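5-Carboxyvanillate Decarboxylase (Novosphingobium aromaticivorans, PDB 4QRN) probably catalyses the metal-dependent decarboxylation of 5-carboxyvanillate, binding a manganese ion and the nitro-substituted analogue 4-hydroxy-3-methoxy-5-nitrobenzoic acid in its active site. Local coordinates at residues A[43-48]-A[110-115]. Numbering follows the deposited sequence.
Sequences AFATRE and ALTSPG. With 1DF (4-hydroxy-3-methoxy-5-nitrobenzoic acid), chain F.
With chi1 at 72°, Phe-44 holds CG between its own backbone N and carbonyl carbon, which swings the ring across to the neighbouring strand, against the peptide joining Ala-110 to Leu-111. Phe-44 CE1 lies 3.2 Å from Leu-111 N, and Leu-111 CA sits over one ring face in a CH-pi contact, 4.0 Å from the centroid and offset toward the rim. Leu-111 has CG anti to its backbone N (chi1 -179°); its side chain crosses that of Phe-44 at about a right angle and brings CD1 to 3.9 Å from CE2. With an alanine in place of the Phe-44 ring, this stretch of backbone and the flank of Leu-111 would probably lose their apolar cover. The main chains pair in parallel: Phe-44 N donates to Ala-110 O at 3.2 Å, and Thr-112 N donates to Phe-44 O at 2.8 Å. Thr-112 turns its CG2 to Ala-45 CB, 4.0 Å away, and its OG1 toward the inhibitor, 3.3 Å from the methoxy oxygen OM of 1DF; that hydroxyl is hydrogen-bonded to Tyr-339. Ser-113 O reaches the methoxy carbon CV at 3.5 Å, so the loop after the strand forms part of the pocket wall, as strand C-terminal ends do in amidohydrolase barrels. Ala-43 lies close to the manganese site of Glu-41, His-210 and Asp-336. Strand 106-111 runs between strands 38-44 and 147-149; helix 79-89 packs on Ala-43 and Ala-45, while Ile-49 of helix 47-59 touches Leu-111.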
ATOM      1  N   ALA A  43     -19.967   0.718  11.282  1.00  6.91           N
ATOM      2  CA  ALA A  43     -19.762  -0.537  11.989  1.00  6.62           C
ATOM      3  C   ALA A  43     -20.626  -0.669  13.247  1.00  7.23           C
ATOM      4  O   ALA A  43     -20.910   0.328  13.941  1.00  7.46           O
ATOM      5  CB  ALA A  43     -18.304  -0.652  12.394  1.00  7.57           C
ATOM      6  N   PHE A  44     -20.973  -1.918  13.578  1.00  6.80           N
ATOM      7  CA  PHE A  44     -21.566  -2.232  14.880  1.00  7.36           C
ATOM      8  C   PHE A  44     -20.984  -3.551  15.365  1.00  7.47           C
ATOM      9  O   PHE A  44     -20.348  -4.288  14.602  1.00  7.44           O
ATOM     10  CB  PHE A  44     -23.100  -2.310  14.819  1.00  8.07           C
ATOM     11  CG  PHE A  44     -23.601  -3.528  14.121  1.00  8.58           C
ATOM     12  CD1 PHE A  44     -23.704  -3.530  12.730  1.00  9.67           C
ATOM     13  CD2 PHE A  44     -23.946  -4.673  14.823  1.00  9.47           C
ATOM     14  CE1 PHE A  44     -24.109  -4.641  12.030  1.00 11.11           C
ATOM     15  CE2 PHE A  44     -24.373  -5.832  14.112  1.00 10.66           C
ATOM     16  CZ  PHE A  44     -24.455  -5.797  12.713  1.00 11.11           C
ATOM     17  N   ALA A  45     -21.180  -3.842  16.656  1.00  7.85           N
ATOM     18  CA  ALA A  45     -20.725  -5.086  17.268  1.00  7.76           C
ATOM     19  C   ALA A  45     -21.873  -5.716  18.023  1.00  8.28           C
ATOM     20  O   ALA A  45     -22.837  -5.027  18.370  1.00  9.01           O
ATOM     21  CB  ALA A  45     -19.576  -4.826  18.241  1.00  9.11           C
ATOM     22  N   THR A  46     -21.748  -7.014  18.311  1.00  8.90           N
ATOM     23  CA  THR A  46     -22.621  -7.635  19.297  1.00  9.48           C
ATOM     24  C   THR A  46     -21.748  -8.065  20.472  1.00 10.10           C
ATOM     25  O   THR A  46     -20.620  -8.537  20.319  1.00  9.73           O
ATOM     26  CB  THR A  46     -23.432  -8.823  18.743  1.00 10.31           C
ATOM     27  OG1 THR A  46     -22.578  -9.957  18.549  1.00 11.40           O
ATOM     28  CG2 THR A  46     -24.164  -8.439  17.447  1.00 12.07           C
ATOM     29  N   ARG A  47     -22.308  -7.926  21.661  1.00 10.91           N
ATOM     30  CA  ARG A  47     -21.572  -8.260  22.870  1.00 11.62           C
ATOM     31  C   ARG A  47     -21.150  -9.722  22.872  1.00 10.73           C
ATOM     32  O   ARG A  47     -20.035 -10.050  23.299  1.00 11.27           O
ATOM     33  CB  ARG A  47     -22.439  -7.947  24.094  1.00 13.95           C
ATOM     34  CG  ARG A  47     -21.749  -8.086  25.458  1.00 16.95           C
ATOM     35  CD  ARG A  47     -20.664  -7.026  25.646  1.00 19.60           C
ATOM     36  NE  ARG A  47     -19.362  -7.646  25.531  1.00 20.67           N
ATOM     37  CZ  ARG A  47     -18.201  -7.040  25.741  1.00 21.46           C
ATOM     38  NH1 ARG A  47     -18.147  -5.742  26.030  1.00 21.84           N
ATOM     39  NH2 ARG A  47     -17.084  -7.744  25.631  1.00 22.06           N
ATOM     40  N   GLU A  48     -22.028 -10.606  22.405  1.00 11.06           N
ATOM     41  CA  GLU A  48     -21.682 -12.020  22.458  1.00 11.77           C
ATOM     42  C   GLU A  48     -20.525 -12.366  21.520  1.00 10.60           C
ATOM     43  O   GLU A  48     -19.721 -13.241  21.857  1.00 10.95           O
ATOM     44  CB  GLU A  48     -22.889 -12.923  22.200  1.00 13.52           C
ATOM     45  CG  GLU A  48     -23.517 -12.759  20.862  1.00 15.19           C
ATOM     46  CD  GLU A  48     -24.789 -13.572  20.698  1.00 16.41           C
ATOM     47  OE1 GLU A  48     -25.274 -14.176  21.691  1.00 18.34           O
ATOM     48  OE2 GLU A  48     -25.320 -13.591  19.563  1.00 16.04           O
ATOM     49  N   ALA A 110     -22.570  -2.743   9.022  1.00  6.80           N
ATOM     50  CA  ALA A 110     -22.044  -4.116   8.951  1.00  6.80           C
ATOM     51  C   ALA A 110     -21.342  -4.487  10.244  1.00  6.75           C
ATOM     52  O   ALA A 110     -20.679  -3.667  10.890  1.00  7.28           O
ATOM     53  CB  ALA A 110     -21.079  -4.254   7.773  1.00  8.05           C
ATOM     54  N   LEU A 111     -21.426  -5.759  10.579  1.00  7.34           N
ATOM     55  CA  LEU A 111     -20.767  -6.298  11.759  1.00  7.20           C
ATOM     56  C   LEU A 111     -19.265  -6.056  11.652  1.00  6.89           C
ATOM     57  O   LEU A 111     -18.633  -6.355  10.637  1.00  7.33           O
ATOM     58  CB  LEU A 111     -21.056  -7.786  11.886  1.00  7.75           C
ATOM     59  CG  LEU A 111     -20.440  -8.456  13.115  1.00  8.11           C
ATOM     60  CD1 LEU A 111     -21.105  -7.978  14.386  1.00  8.76           C
ATOM     61  CD2 LEU A 111     -20.505  -9.974  12.993  1.00  8.90           C
ATOM     62  N   THR A 112     -18.678  -5.542  12.723  1.00  6.61           N
ATOM     63  CA  THR A 112     -17.315  -5.074  12.672  1.00  7.65           C
ATOM     64  C   THR A 112     -16.314  -6.208  12.496  1.00  6.98           C
ATOM     65  O   THR A 112     -16.491  -7.343  12.974  1.00  6.78           O
ATOM     66  CB  THR A 112     -17.029  -4.217  13.913  1.00  7.63           C
ATOM     67  OG1 THR A 112     -15.798  -3.521  13.746  1.00  7.95           O
ATOM     68  CG2 THR A 112     -16.951  -5.025  15.185  1.00  8.03           C
ATOM     69  N   SER A 113     -15.233  -5.880  11.798  1.00  6.98           N
ATOM     70  CA  SER A 113     -14.195  -6.850  11.493  1.00  7.21           C
ATOM     71  C   SER A 113     -13.571  -7.411  12.769  1.00  6.98           C
ATOM     72  O   SER A 113     -13.285  -6.662  13.698  1.00  7.34           O
ATOM     73  CB  SER A 113     -13.142  -6.149  10.656  1.00  7.86           C
ATOM     74  OG  SER A 113     -12.089  -7.028  10.344  1.00  7.53           O
ATOM     75  N   PRO A 114     -13.286  -8.727  12.811  1.00  7.16           N
ATOM     76  CA  PRO A 114     -13.322  -9.706  11.716  1.00  7.64           C
ATOM     77  C   PRO A 114     -14.610 -10.522  11.637  1.00  7.42           C
ATOM     78  O   PRO A 114     -14.634 -11.577  10.990  1.00  7.77           O
ATOM     79  CB  PRO A 114     -12.146 -10.621  12.067  1.00  8.24           C
ATOM     80  CG  PRO A 114     -12.222 -10.690  13.568  1.00  8.36           C
ATOM     81  CD  PRO A 114     -12.529  -9.259  13.966  1.00  8.14           C
ATOM     82  N   GLY A 115     -15.677 -10.063  12.285  1.00  7.23           N
ATOM     83  CA  GLY A 115     -16.917 -10.820  12.255  1.00  7.88           C
ATOM     84  C   GLY A 115     -16.734 -12.195  12.876  1.00  7.51           C
ATOM     85  O   GLY A 115     -16.008 -12.356  13.870  1.00  8.30           O
TER
HETATM   86  C1  1DF F 402     -10.499   0.449  12.836  0.91  7.13           C
HETATM   87  CO1 1DF F 402     -10.717   1.088  11.648  0.91  7.49           C
HETATM   88  CO2 1DF F 402     -11.171  -0.766  13.098  0.91  7.25           C
HETATM   89  CM1 1DF F 402     -11.708   0.508  10.787  0.91  7.35           C
HETATM   90  CM2 1DF F 402     -12.212  -1.200  12.303  0.91  7.21           C
HETATM   91  OM  1DF F 402     -12.927  -2.340  12.539  0.91  7.81           O
HETATM   92  CZ  1DF F 402     -12.595  -0.492  11.173  0.91  6.97           C
HETATM   93  CC  1DF F 402      -9.519   0.951  13.831  0.91  7.68           C
HETATM   94  CV  1DF F 402     -12.410  -3.243  13.517  0.91  8.43           C
HETATM   95  O1  1DF F 402      -9.304   2.232  13.876  0.91  8.13           O
HETATM   96  O2  1DF F 402      -8.969   0.139  14.583  0.91  8.02           O
HETATM   97  O3  1DF F 402     -13.672  -0.776  10.501  0.91  7.96           O
HETATM   98  N   1DF F 402     -11.575   0.902   9.342  0.91 10.98           N
HETATM   99  O11 1DF F 402     -12.241   0.404   8.478  0.91 12.10           O
HETATM  100  O22 1DF F 402     -10.616   1.665   9.039  0.91 12.55           O